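Side-chain contacts in sulfur oxidation protein SOXB (Thermus thermophilus, PDB 2WDD), which hydrolyses sulfur-sulfur bonds as the manganese-containing thiosulfohydrolase of the Sox sulfur oxidation pathway: residues T380-V385 / V466-G471; A444-I449 / L472-D477; R494-D497 / R501-A504. All coordinates share one frame; numbering follows the deposited sequence. Where two conformers were deposited one is given.

Following the chain from its N terminus, helix 380-392 comes first, and interaction 1 brings its opening turn against strand 468-470, closing a loop of 80 residues. Helix 439-453 lies within that loop but finds its partner, strand 472-476, beyond it, so interactions 1 and 2 cross along the chain; interaction 2 spans 22 residues. The two touch where Val-466 CG1 lies 3.8 Å from Tyr-474 OH. Interaction 3 follows in series and closes a short connection, with three residues between segments 494-497 and 501-504, its centre about 17 Å from that of interaction 1 and 14 Å from that of interaction 2. Together they join two helices to two sheets of the 5'-nucleotidase-type C-terminal region.

Interaction 1: residues T380-V385 / V466-G471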
ATOM      1  N   THR A 380      -6.986 -15.395   0.497  1.00  9.33           N
ATOM      2  CA  THR A 380      -7.747 -16.148   1.501  1.00  8.83           C
ATOM      3  C   THR A 380      -8.450 -15.217   2.477  1.00 10.86           C
ATOM      4  O   THR A 380      -9.544 -15.544   2.958  1.00  9.33           O
ATOM      5  CB  THR A 380      -6.874 -17.160   2.239  1.00 11.39           C
ATOM      6  OG1 THR A 380      -5.702 -16.487   2.715  1.00  9.84           O
ATOM      7  CG2 THR A 380      -6.493 -18.315   1.312  1.00 12.84           C
ATOM      8  N   TRP A 381      -7.854 -14.058   2.765  1.00  9.21           N
ATOM      9  CA  TRP A 381      -8.529 -13.099   3.636  1.00  9.06           C
ATOM     10  C   TRP A 381      -9.830 -12.645   2.971  1.00 10.43           C
ATOM     11  O   TRP A 381     -10.877 -12.615   3.613  1.00  9.78           O
ATOM     12  CB  TRP A 381      -7.661 -11.866   3.936  1.00  7.62           C
ATOM     13  CG  TRP A 381      -8.495 -10.753   4.548  1.00  7.95           C
ATOM     14  CD1 TRP A 381      -8.969  -9.639   3.911  1.00 10.12           C
ATOM     15  CD2 TRP A 381      -9.112 -10.760   5.850  1.00  8.38           C
ATOM     16  NE1 TRP A 381      -9.786  -8.918   4.759  1.00  9.95           N
ATOM     17  CE2 TRP A 381      -9.883  -9.584   5.954  1.00 11.23           C
ATOM     18  CE3 TRP A 381      -9.031 -11.618   6.960  1.00  9.72           C
ATOM     19  CZ2 TRP A 381     -10.594  -9.253   7.116  1.00 10.69           C
ATOM     20  CZ3 TRP A 381      -9.742 -11.292   8.110  1.00 10.81           C
ATOM     21  CH2 TRP A 381     -10.515 -10.123   8.176  1.00 11.46           C
ATOM     22  N   ASP A 382      -9.779 -12.289   1.687  1.00  8.08           N
ATOM     23  CA  ASP A 382     -10.989 -11.800   1.032  1.00  7.64           C
ATOM     24  C   ASP A 382     -12.045 -12.887   0.912  1.00 10.88           C
ATOM     25  O   ASP A 382     -13.252 -12.608   0.959  1.00 10.92           O
ATOM     26  CB  ASP A 382     -10.682 -11.151  -0.313  1.00  8.35           C
ATOM     27  CG  ASP A 382      -9.885  -9.873  -0.167  1.00  9.51           C
ATOM     28  OD1 ASP A 382     -10.302  -8.983   0.607  1.00 11.37           O
ATOM     29  OD2 ASP A 382      -8.780  -9.796  -0.742  1.00 10.08           O
ATOM     30  N   GLN A 383     -11.607 -14.137   0.788  1.00  8.44           N
ATOM     31  CA  GLN A 383     -12.574 -15.218   0.760  1.00  9.43           C
ATOM     32  C   GLN A 383     -13.250 -15.314   2.127  1.00 11.43           C
ATOM     33  O   GLN A 383     -14.467 -15.502   2.208  1.00 11.45           O
ATOM     34  CB  GLN A 383     -11.967 -16.555   0.338  1.00 11.51           C
ATOM     35  CG  GLN A 383     -13.007 -17.658   0.456  1.00 13.07           C
ATOM     36  CD  GLN A 383     -12.588 -18.970  -0.140  1.00 23.87           C
ATOM     37  OE1 GLN A 383     -11.809 -19.016  -1.083  1.00 17.01           O
ATOM     38  NE2 GLN A 383     -13.160 -20.059   0.377  1.00 18.33           N
ATOM     39  N   LEU A 384     -12.478 -15.168   3.201  1.00  9.08           N
ATOM     40  CA  LEU A 384     -13.049 -15.214   4.544  0.50  8.73           C
ATOM     41  C   LEU A 384     -14.136 -14.146   4.685  1.00 12.16           C
ATOM     42  O   LEU A 384     -15.225 -14.414   5.204  1.00 11.67           O
ATOM     43  CB  LEU A 384     -11.952 -15.000   5.590  0.50  8.30           C
ATOM     44  CG  LEU A 384     -12.365 -15.005   7.062  0.50 11.59           C
ATOM     45  CD1 LEU A 384     -11.142 -15.235   7.942  0.50 11.07           C
ATOM     46  CD2 LEU A 384     -13.042 -13.694   7.425  0.50 12.35           C
ATOM     47  N   VAL A 385     -13.848 -12.931   4.216  1.00  9.32           N
ATOM     48  CA  VAL A 385     -14.834 -11.858   4.299  1.00  9.11           C
ATOM     49  C   VAL A 385     -16.091 -12.252   3.511  1.00 11.96           C
ATOM     50  O   VAL A 385     -17.217 -12.057   3.975  1.00 12.28           O
ATOM     51  CB  VAL A 385     -14.250 -10.523   3.813  1.00 11.06           C
ATOM     52  CG1 VAL A 385     -15.354  -9.449   3.720  1.00 10.49           C
ATOM     53  CG2 VAL A 385     -13.125 -10.066   4.734  1.00 10.55           C
ATOM     54  N   VAL A 466      -7.530  -6.419  -8.788  1.00  8.43           N
ATOM     55  CA  VAL A 466      -8.925  -6.670  -9.169  1.00  8.06           C
ATOM     56  C   VAL A 466      -9.817  -7.075  -8.001  1.00 10.48           C
ATOM     57  O   VAL A 466      -9.475  -7.979  -7.232  1.00 10.39           O
ATOM     58  CB  VAL A 466      -8.994  -7.792 -10.225  1.00 10.76           C
ATOM     59  CG1 VAL A 466     -10.444  -8.035 -10.699  1.00 10.85           C
ATOM     60  CG2 VAL A 466      -8.068  -7.485 -11.397  1.00 10.08           C
ATOM     61  N   SER A 467     -10.967  -6.416  -7.891  1.00  8.45           N
ATOM     62  CA  SER A 467     -11.954  -6.726  -6.860  0.50  8.30           C
ATOM     63  C   SER A 467     -12.158  -8.239  -6.792  1.00 10.56           C
ATOM     64  O   SER A 467     -12.205  -8.911  -7.834  1.00 10.03           O
ATOM     65  CB  SER A 467     -13.286  -6.061  -7.227  0.50 12.45           C
ATOM     66  OG  SER A 467     -14.306  -6.384  -6.297  0.50 17.77           O
ATOM     67  N   ARG A 468     -12.285  -8.763  -5.576  1.00  8.38           N
ATOM     68  CA  ARG A 468     -12.506 -10.193  -5.375  1.00  8.49           C
ATOM     69  C   ARG A 468     -14.000 -10.414  -5.239  1.00 12.67           C
ATOM     70  O   ARG A 468     -14.653  -9.737  -4.454  1.00 13.13           O
ATOM     71  CB  ARG A 468     -11.787 -10.679  -4.118  1.00  9.00           C
ATOM     72  CG  ARG A 468     -10.266 -10.542  -4.191  1.00 10.68           C
ATOM     73  CD  ARG A 468      -9.776  -9.107  -3.909  1.00 12.28           C
ATOM     74  NE  ARG A 468      -8.405  -9.163  -3.418  1.00  9.51           N
ATOM     75  CZ  ARG A 468      -7.316  -9.195  -4.188  1.00 10.15           C
ATOM     76  NH1 ARG A 468      -7.404  -9.035  -5.509  1.00  9.32           N
ATOM     77  NH2 ARG A 468      -6.130  -9.342  -3.610  1.00 10.10           N
ATOM     78  N   VAL A 469     -14.545 -11.324  -6.036  1.00 10.80           N
ATOM     79  CA  VAL A 469     -15.983 -11.555  -6.035  1.00  9.98           C
ATOM     80  C   VAL A 469     -16.327 -12.954  -5.569  1.00 13.14           C
ATOM     81  O   VAL A 469     -16.250 -13.920  -6.327  1.00 13.29           O
ATOM     82  CB  VAL A 469     -16.620 -11.247  -7.396  1.00 13.31           C
ATOM     83  CG1 VAL A 469     -18.131 -11.130  -7.230  1.00 13.09           C
ATOM     84  CG2 VAL A 469     -16.034  -9.960  -7.986  1.00 12.94           C
ATOM     85  N   PHE A 470     -16.657 -13.055  -4.295  1.00 10.43           N
ATOM     86  CA  PHE A 470     -16.996 -14.348  -3.723  1.00 11.10           C
ATOM     87  C   PHE A 470     -18.394 -14.725  -4.183  1.00 13.50           C
ATOM     88  O   PHE A 470     -19.322 -13.918  -4.074  1.00 13.35           O
ATOM     89  CB  PHE A 470     -16.947 -14.278  -2.204  1.00 13.00           C
ATOM     90  CG  PHE A 470     -17.127 -15.608  -1.541  1.00 13.69           C
ATOM     91  CD1 PHE A 470     -16.223 -16.640  -1.761  1.00 15.17           C
ATOM     92  CD2 PHE A 470     -18.207 -15.830  -0.712  1.00 15.57           C
ATOM     93  CE1 PHE A 470     -16.407 -17.872  -1.169  1.00 15.96           C
ATOM     94  CE2 PHE A 470     -18.387 -17.067  -0.105  1.00 17.93           C
ATOM     95  CZ  PHE A 470     -17.494 -18.080  -0.335  1.00 15.20           C
ATOM     96  N   GLY A 471     -18.542 -15.939  -4.710  1.00 11.53           N
ATOM     97  CA  GLY A 471     -19.818 -16.413  -5.228  1.00 12.75           C
ATOM     98  C   GLY A 471     -19.813 -16.513  -6.744  1.00 16.58           C
ATOM     99  O   GLY A 471     -20.761 -16.997  -7.362  1.00 15.65           O
TER
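Asp-382 and Gln-383, on the first turn of helix 380-392, lie against Arg-468 and Phe-470 of strand 468-470. The backbones come close at two places, with the CA atoms of Asp-382 and Arg-468 6.8 Å apart and those of Gln-383 and Phe-470 6.4 Å apart. Consecutive helix residues thus meet alternate strand residues, one pair charged and the other largely apolar.

In the charged pair, Arg-468 NE donates to Asp-382 OD2 at 2.8 Å, a salt bridge made by a single N-H. The oxygen lies close to the guanidinium plane, whereas NE approaches it from 52° above the carboxylate plane, the two flat groups being turned steeply against each other. A bend at chi2 folds the arginine back beside its own strand, which lets NH1 reach Val-466 O at 2.9 Å while NE faces the helix. Asp-382 OD2 also bonds Ser-379 OG, and OD1 forms a salt bridge with Lys-373. With NH2 held by the carbonyls of Lys-373 and Asp-375, the guanidinium is fixed on several sides and its charge is probably well compensated.

In the second pair, Gln-383 CG touches Phe-470 CE1 at 3.8 Å, and its amide is turned 26° from the ring plane. The backbone O of Gln-383 lies over one face of the Phe-470 ring. CG stands anti to the backbone N (chi1 175°) and the chain runs out extended, carrying the amide on to Tyr-378 OH and Glu-387.

This is helix-on-sheet packing within the 5'-nucleotidase-type C-terminal region, the Arg-468 side chain lying about 14 Å from a bound manganese ion. Phe-470 continues onto Glu-387 and Lys-390 of the same helix, strand 468-470 pairs antiparallel with strand 398-401, and Val-469 packs on Leu-446 of helix 439-453.

Interaction 2: residues A444-I449 / L472-D477; sequences AVLEDI and LRYVLD
Leu-446 of helix 439-453 carries this contact through one methyl group, CD1, which meets both Leu-472 and Tyr-474 of strand 472-476. The two strand residues alternate in sequence and so present their side chains on the same side of the strand, toward the helix.

Between the aliphatic groups, the leucines reach toward each other tip to tip. Leu-446 CD1 is 4.0 Å from Leu-472 CD1 and equally close to Leu-472 CD2, so that it faces the fork of the opposing side chain.

The aromatic contact is a CH-pi interaction. Leu-446 CD1 sits over one face of the Tyr-474 ring, 4.2 Å from its centroid and 14° off the ring normal, displaced a little toward the edge that carries CD2 and CE2. Tyr-474 adopts a chi1 of 70°, with CG between the backbone N and the carbonyl carbon, and this rotamer turns the ring face to the methyl. The same methyl therefore touches an aliphatic fork and an aromatic face at once, in a buried setting.

Polar links between helix and sheet come from the neighbouring residue instead: the Glu-447 carboxylate accepts backbone N-H groups of Gly-483, Arg-485 and Val-486, tying the helix to the start of strand 486-487. Val-486 also touches both Leu-446 and Tyr-474, and Val-489 touches both Leu-472 and Tyr-474.

Such a helix laid on a sheet through a leucine methyl set on leucine and aromatic side chains is ordinary alpha/beta core packing, here within the C-terminal domain of the 5'-nucleotidase family and away from the manganese site.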
ATOM      1  N   ALA A 444     -19.589  -6.446 -16.544  1.00 14.05           N
ATOM      2  CA  ALA A 444     -18.994  -5.158 -16.916  1.00 14.16           C
ATOM      3  C   ALA A 444     -18.063  -4.589 -15.849  1.00 18.09           C
ATOM      4  O   ALA A 444     -17.069  -3.928 -16.164  1.00 17.13           O
ATOM      5  CB  ALA A 444     -20.068  -4.149 -17.271  1.00 15.04           C
ATOM      6  N   VAL A 445     -18.411  -4.791 -14.581  1.00 14.57           N
ATOM      7  CA  VAL A 445     -17.583  -4.313 -13.478  1.00 15.08           C
ATOM      8  C   VAL A 445     -16.195  -4.956 -13.589  1.00 17.08           C
ATOM      9  O   VAL A 445     -15.168  -4.279 -13.528  1.00 15.12           O
ATOM     10  CB  VAL A 445     -18.257  -4.627 -12.116  1.00 20.06           C
ATOM     11  CG1 VAL A 445     -17.223  -4.707 -10.996  1.00 20.33           C
ATOM     12  CG2 VAL A 445     -19.328  -3.590 -11.799  1.00 20.10           C
ATOM     13  N   LEU A 446     -16.176  -6.268 -13.787  1.00 14.20           N
ATOM     14  CA  LEU A 446     -14.920  -6.991 -13.923  1.00 13.63           C
ATOM     15  C   LEU A 446     -14.157  -6.593 -15.184  1.00 15.18           C
ATOM     16  O   LEU A 446     -12.951  -6.366 -15.140  1.00 13.76           O
ATOM     17  CB  LEU A 446     -15.178  -8.494 -13.894  1.00 14.21           C
ATOM     18  CG  LEU A 446     -15.507  -8.969 -12.479  1.00 18.81           C
ATOM     19  CD1 LEU A 446     -15.962 -10.420 -12.492  1.00 19.92           C
ATOM     20  CD2 LEU A 446     -14.294  -8.769 -11.557  1.00 20.56           C
ATOM     21  N   GLU A 447     -14.871  -6.476 -16.304  1.00 11.98           N
ATOM     22  CA  GLU A 447     -14.241  -6.077 -17.561  1.00 11.61           C
ATOM     23  C   GLU A 447     -13.637  -4.667 -17.449  1.00 14.68           C
ATOM     24  O   GLU A 447     -12.541  -4.409 -17.943  1.00 13.63           O
ATOM     25  CB  GLU A 447     -15.249  -6.159 -18.716  1.00 13.03           C
ATOM     26  CG  GLU A 447     -14.647  -6.101 -20.103  1.00 18.23           C
ATOM     27  CD  GLU A 447     -13.858  -7.347 -20.468  1.00 16.47           C
ATOM     28  OE1 GLU A 447     -14.390  -8.472 -20.330  1.00 15.93           O
ATOM     29  OE2 GLU A 447     -12.734  -7.182 -20.970  1.00 16.70           O
ATOM     30  N   ASP A 448     -14.353  -3.758 -16.794  1.00 12.00           N
ATOM     31  CA  ASP A 448     -13.882  -2.385 -16.627  0.50 11.40           C
ATOM     32  C   ASP A 448     -12.623  -2.349 -15.760  1.00 15.09           C
ATOM     33  O   ASP A 448     -11.645  -1.649 -16.077  1.00 13.95           O
ATOM     34  CB  ASP A 448     -14.981  -1.517 -16.002  0.50 12.29           C
ATOM     35  CG  ASP A 448     -16.206  -1.387 -16.892  0.50 18.74           C
ATOM     36  OD1 ASP A 448     -16.099  -1.664 -18.103  0.50 18.08           O
ATOM     37  OD2 ASP A 448     -17.280  -1.004 -16.378  0.50 19.19           O
ATOM     38  N   ILE A 449     -12.632  -3.096 -14.664  1.00 12.53           N
ATOM     39  CA  ILE A 449     -11.437  -3.119 -13.826  1.00 12.37           C
ATOM     40  C   ILE A 449     -10.272  -3.710 -14.625  1.00 14.99           C
ATOM     41  O   ILE A 449      -9.163  -3.179 -14.594  1.00 14.67           O
ATOM     42  CB  ILE A 449     -11.648  -3.908 -12.537  1.00 15.51           C
ATOM     43  CG1 ILE A 449     -12.630  -3.171 -11.621  1.00 16.19           C
ATOM     44  CG2 ILE A 449     -10.306  -4.083 -11.824  1.00 15.87           C
ATOM     45  CD1 ILE A 449     -13.235  -4.056 -10.573  1.00 18.24           C
ATOM     46  N   LEU A 472     -18.724 -16.061  -7.345  1.00 13.78           N
ATOM     47  CA  LEU A 472     -18.580 -16.060  -8.785  1.00 14.28           C
ATOM     48  C   LEU A 472     -17.256 -16.720  -9.177  1.00 14.06           C
ATOM     49  O   LEU A 472     -16.319 -16.798  -8.369  1.00 12.34           O
ATOM     50  CB  LEU A 472     -18.607 -14.584  -9.243  1.00 15.86           C
ATOM     51  CG  LEU A 472     -18.149 -14.103 -10.610  1.00 21.19           C
ATOM     52  CD1 LEU A 472     -18.839 -12.777 -10.907  1.00 21.43           C
ATOM     53  CD2 LEU A 472     -16.645 -13.935 -10.611  1.00 20.29           C
ATOM     54  N   ARG A 473     -17.210 -17.220 -10.405  1.00 11.02           N
ATOM     55  CA  ARG A 473     -16.012 -17.819 -10.986  0.50 11.10           C
ATOM     56  C   ARG A 473     -15.913 -17.275 -12.410  1.00 14.79           C
ATOM     57  O   ARG A 473     -16.940 -17.021 -13.050  1.00 13.96           O
ATOM     58  CB  ARG A 473     -16.126 -19.349 -11.026  0.50 11.78           C
ATOM     59  CG  ARG A 473     -15.695 -20.035  -9.744  0.50 13.79           C
ATOM     60  CD  ARG A 473     -16.065 -21.514  -9.739  0.50 20.87           C
ATOM     61  NE  ARG A 473     -15.426 -22.262 -10.817  0.50 28.12           N
ATOM     62  CZ  ARG A 473     -14.354 -23.035 -10.662  0.50 42.06           C
ATOM     63  NH1 ARG A 473     -13.783 -23.151  -9.471  0.50 30.29           N
ATOM     64  NH2 ARG A 473     -13.848 -23.691 -11.700  0.50 26.85           N
ATOM     65  N   TYR A 474     -14.698 -17.065 -12.900  1.00 11.93           N
ATOM     66  CA  TYR A 474     -14.528 -16.553 -14.251  1.00 12.00           C
ATOM     67  C   TYR A 474     -13.164 -16.885 -14.820  1.00 14.44           C
ATOM     68  O   TYR A 474     -12.283 -17.392 -14.115  1.00 12.98           O
ATOM     69  CB  TYR A 474     -14.789 -15.034 -14.315  1.00 12.73           C
ATOM     70  CG  TYR A 474     -13.748 -14.147 -13.638  1.00 13.63           C
ATOM     71  CD1 TYR A 474     -12.840 -13.410 -14.390  1.00 14.55           C
ATOM     72  CD2 TYR A 474     -13.759 -13.951 -12.255  1.00 14.90           C
ATOM     73  CE1 TYR A 474     -11.927 -12.546 -13.790  1.00 15.10           C
ATOM     74  CE2 TYR A 474     -12.842 -13.096 -11.642  1.00 15.92           C
ATOM     75  CZ  TYR A 474     -11.919 -12.407 -12.411  1.00 19.99           C
ATOM     76  OH  TYR A 474     -10.992 -11.581 -11.792  1.00 18.16           O
ATOM     77  N   VAL A 475     -13.028 -16.665 -16.122  1.00 12.94           N
ATOM     78  CA  VAL A 475     -11.778 -16.870 -16.824  1.00 13.38           C
ATOM     79  C   VAL A 475     -11.296 -15.485 -17.212  1.00 16.04           C
ATOM     80  O   VAL A 475     -12.079 -14.656 -17.696  1.00 14.90           O
ATOM     81  CB  VAL A 475     -11.957 -17.754 -18.077  1.00 17.96           C
ATOM     82  CG1 VAL A 475     -10.666 -17.829 -18.860  1.00 18.56           C
ATOM     83  CG2 VAL A 475     -12.418 -19.147 -17.681  1.00 18.11           C
ATOM     84  N   LEU A 476     -10.023 -15.220 -16.943  1.00 13.28           N
ATOM     85  CA  LEU A 476      -9.428 -13.936 -17.257  1.00 12.64           C
ATOM     86  C   LEU A 476      -8.343 -14.158 -18.284  1.00 15.87           C
ATOM     87  O   LEU A 476      -7.516 -15.054 -18.127  1.00 14.51           O
ATOM     88  CB  LEU A 476      -8.780 -13.334 -16.009  1.00 12.27           C
ATOM     89  CG  LEU A 476      -7.974 -12.057 -16.245  1.00 15.75           C
ATOM     90  CD1 LEU A 476      -8.924 -10.888 -16.533  1.00 16.02           C
ATOM     91  CD2 LEU A 476      -7.060 -11.752 -15.047  1.00 17.55           C
ATOM     92  N   ASP A 477      -8.336 -13.328 -19.324  1.00 12.55           N
ATOM     93  CA  ASP A 477      -7.272 -13.361 -20.320  1.00 11.93           C
ATOM     94  C   ASP A 477      -6.695 -11.961 -20.377  1.00 14.66           C
ATOM     95  O   ASP A 477      -7.225 -11.089 -21.057  1.00 13.87           O
ATOM     96  CB  ASP A 477      -7.774 -13.768 -21.710  1.00 14.14           C
ATOM     97  CG  ASP A 477      -6.641 -13.845 -22.725  1.00 20.79           C
ATOM     98  OD1 ASP A 477      -5.516 -13.411 -22.395  1.00 22.56           O
ATOM     99  OD2 ASP A 477      -6.872 -14.326 -23.853  1.00 28.33           O
TER

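Interaction 3: residues R494-D497 / R501-A504; sequences RPLD and RYLA
Tyr-502 reaches back to Leu-496 and Asp-497 across an Asx turn, in which Asp-497 OD1 accepts the N-H of Asn-499; this tight connection leads from strand 494-495 of one sheet to strand 501-507 of another. Arg-501, where the second strand begins, starts its side chain away from segment 494-497 and forms a salt bridge with Glu-516. Tyr-502 follows and points toward it, CG lying anti to the carbonyl carbon (chi1 -68°). Its hydroxyl accepts the Asp-497 N-H at 3.0 Å from N to OH, in a nearly straight bond (169°). Leu-496 CD1 approaches the ring obliquely, 3.7 Å from Tyr-502 CE2, and Asp-497 O lies at the ring edge near its plane. A phenylalanine in place of Tyr-502 would probably leave the Asp-497 N-H without this acceptor. A water, also in the ring plane, lies 3.0 Å from Pro-495 O, to which it probably donates, and sits beside the tyrosine hydroxyl. Arg-500 makes a cation-pi contact with Tyr-502. Leu-503 then bonds through its backbone N to the carboxylate of Glu-397, and the CB of Ala-504 packs against Val-398 and Phe-400 of strand 398-401.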
ATOM      1  N   ARG A 494     -23.866 -21.660 -11.881  1.00 23.24           N
ATOM      2  CA  ARG A 494     -24.693 -21.512 -13.077  1.00 22.46           C
ATOM      3  C   ARG A 494     -24.138 -20.404 -13.967  1.00 23.68           C
ATOM      4  O   ARG A 494     -23.608 -19.409 -13.472  1.00 21.19           O
ATOM      5  CB  ARG A 494     -26.135 -21.172 -12.685  1.00 24.65           C
ATOM      6  CG  ARG A 494     -27.097 -22.355 -12.737  1.00 38.24           C
ATOM      7  CD  ARG A 494     -28.550 -21.891 -12.733  1.00 51.28           C
ATOM      8  NE  ARG A 494     -28.933 -21.284 -11.461  1.00 62.41           N
ATOM      9  CZ  ARG A 494     -30.128 -20.753 -11.217  1.00 79.60           C
ATOM     10  NH1 ARG A 494     -31.063 -20.750 -12.159  1.00 67.12           N
ATOM     11  NH2 ARG A 494     -30.389 -20.221 -10.029  1.00 67.27           N
ATOM     12  N   PRO A 495     -24.289 -20.542 -15.293  1.00 20.65           N
ATOM     13  CA  PRO A 495     -23.778 -19.471 -16.150  1.00 20.01           C
ATOM     14  C   PRO A 495     -24.413 -18.130 -15.801  1.00 22.81           C
ATOM     15  O   PRO A 495     -25.589 -18.054 -15.444  1.00 22.79           O
ATOM     16  CB  PRO A 495     -24.216 -19.905 -17.557  1.00 22.23           C
ATOM     17  CG  PRO A 495     -24.308 -21.388 -17.475  1.00 26.48           C
ATOM     18  CD  PRO A 495     -24.760 -21.705 -16.074  1.00 22.37           C
ATOM     19  N   LEU A 496     -23.630 -17.066 -15.899  1.00 18.83           N
ATOM     20  CA  LEU A 496     -24.156 -15.741 -15.614  1.00 18.44           C
ATOM     21  C   LEU A 496     -25.301 -15.412 -16.570  1.00 23.78           C
ATOM     22  O   LEU A 496     -25.174 -15.585 -17.781  1.00 24.74           O
ATOM     23  CB  LEU A 496     -23.050 -14.691 -15.751  1.00 18.26           C
ATOM     24  CG  LEU A 496     -23.449 -13.232 -15.519  1.00 21.31           C
ATOM     25  CD1 LEU A 496     -23.773 -13.008 -14.055  1.00 20.56           C
ATOM     26  CD2 LEU A 496     -22.302 -12.322 -15.951  1.00 24.07           C
ATOM     27  N   ASP A 497     -26.417 -14.952 -16.009  1.00 19.75           N
ATOM     28  CA  ASP A 497     -27.581 -14.538 -16.790  1.00 19.24           C
ATOM     29  C   ASP A 497     -27.545 -13.012 -16.843  1.00 22.33           C
ATOM     30  O   ASP A 497     -27.805 -12.341 -15.842  1.00 20.69           O
ATOM     31  CB  ASP A 497     -28.872 -15.011 -16.114  1.00 21.30           C
ATOM     32  CG  ASP A 497     -30.117 -14.653 -16.911  1.00 29.56           C
ATOM     33  OD1 ASP A 497     -30.032 -13.782 -17.802  1.00 28.03           O
ATOM     34  OD2 ASP A 497     -31.181 -15.241 -16.632  1.00 33.79           O
ATOM     35  N   ARG A 501     -31.327 -10.354 -11.976  1.00 18.52           N
ATOM     36  CA  ARG A 501     -30.949  -9.464 -10.887  0.50 18.38           C
ATOM     37  C   ARG A 501     -30.331 -10.347  -9.809  1.00 21.09           C
ATOM     38  O   ARG A 501     -30.940 -11.333  -9.383  1.00 20.94           O
ATOM     39  CB  ARG A 501     -32.183  -8.761 -10.304  0.50 19.83           C
ATOM     40  CG  ARG A 501     -32.760  -7.653 -11.170  0.50 29.34           C
ATOM     41  CD  ARG A 501     -33.528  -6.636 -10.328  0.50 38.54           C
ATOM     42  NE  ARG A 501     -34.210  -7.248  -9.189  0.50 43.54           N
ATOM     43  CZ  ARG A 501     -34.591  -6.587  -8.098  0.50 55.21           C
ATOM     44  NH1 ARG A 501     -34.354  -5.286  -7.991  0.50 39.94           N
ATOM     45  NH2 ARG A 501     -35.208  -7.226  -7.113  0.50 41.28           N
ATOM     46  N   TYR A 502     -29.110 -10.022  -9.404  1.00 14.45           N
ATOM     47  CA  TYR A 502     -28.412 -10.778  -8.374  1.00 13.08           C
ATOM     48  C   TYR A 502     -28.228  -9.877  -7.166  1.00 16.40           C
ATOM     49  O   TYR A 502     -27.942  -8.681  -7.317  1.00 16.40           O
ATOM     50  CB  TYR A 502     -27.021 -11.174  -8.873  1.00 13.00           C
ATOM     51  CG  TYR A 502     -27.006 -12.183  -9.998  1.00 13.79           C
ATOM     52  CD1 TYR A 502     -26.872 -13.542  -9.735  1.00 15.38           C
ATOM     53  CD2 TYR A 502     -27.067 -11.774 -11.323  1.00 14.25           C
ATOM     54  CE1 TYR A 502     -26.844 -14.468 -10.759  1.00 16.28           C
ATOM     55  CE2 TYR A 502     -27.037 -12.698 -12.363  1.00 14.59           C
ATOM     56  CZ  TYR A 502     -26.925 -14.043 -12.071  1.00 18.23           C
ATOM     57  OH  TYR A 502     -26.868 -14.969 -13.088  1.00 19.24           O
ATOM     58  N   LEU A 503     -28.364 -10.433  -5.967  1.00 12.72           N
ATOM     59  CA  LEU A 503     -28.124  -9.630  -4.770  1.00 11.52           C
ATOM     60  C   LEU A 503     -26.623  -9.607  -4.511  1.00 14.53           C
ATOM     61  O   LEU A 503     -25.979 -10.656  -4.367  1.00 13.32           O
ATOM     62  CB  LEU A 503     -28.876 -10.151  -3.545  1.00 11.43           C
ATOM     63  CG  LEU A 503     -28.695  -9.280  -2.297  1.00 15.01           C
ATOM     64  CD1 LEU A 503     -29.169  -7.847  -2.526  1.00 15.31           C
ATOM     65  CD2 LEU A 503     -29.401  -9.889  -1.094  1.00 16.79           C
ATOM     66  N   ALA A 504     -26.074  -8.399  -4.488  1.00 11.29           N
ATOM     67  CA  ALA A 504     -24.655  -8.203  -4.298  1.00 10.85           C
ATOM     68  C   ALA A 504     -24.381  -7.509  -2.982  1.00 13.68           C
ATOM     69  O   ALA A 504     -25.254  -6.871  -2.394  1.00 12.65           O
ATOM     70  CB  ALA A 504     -24.077  -7.371  -5.436  1.00 11.63           C
TER
HETATM   71  O   HOH W   1     -26.184 -17.362 -12.549  1.00 30.19           O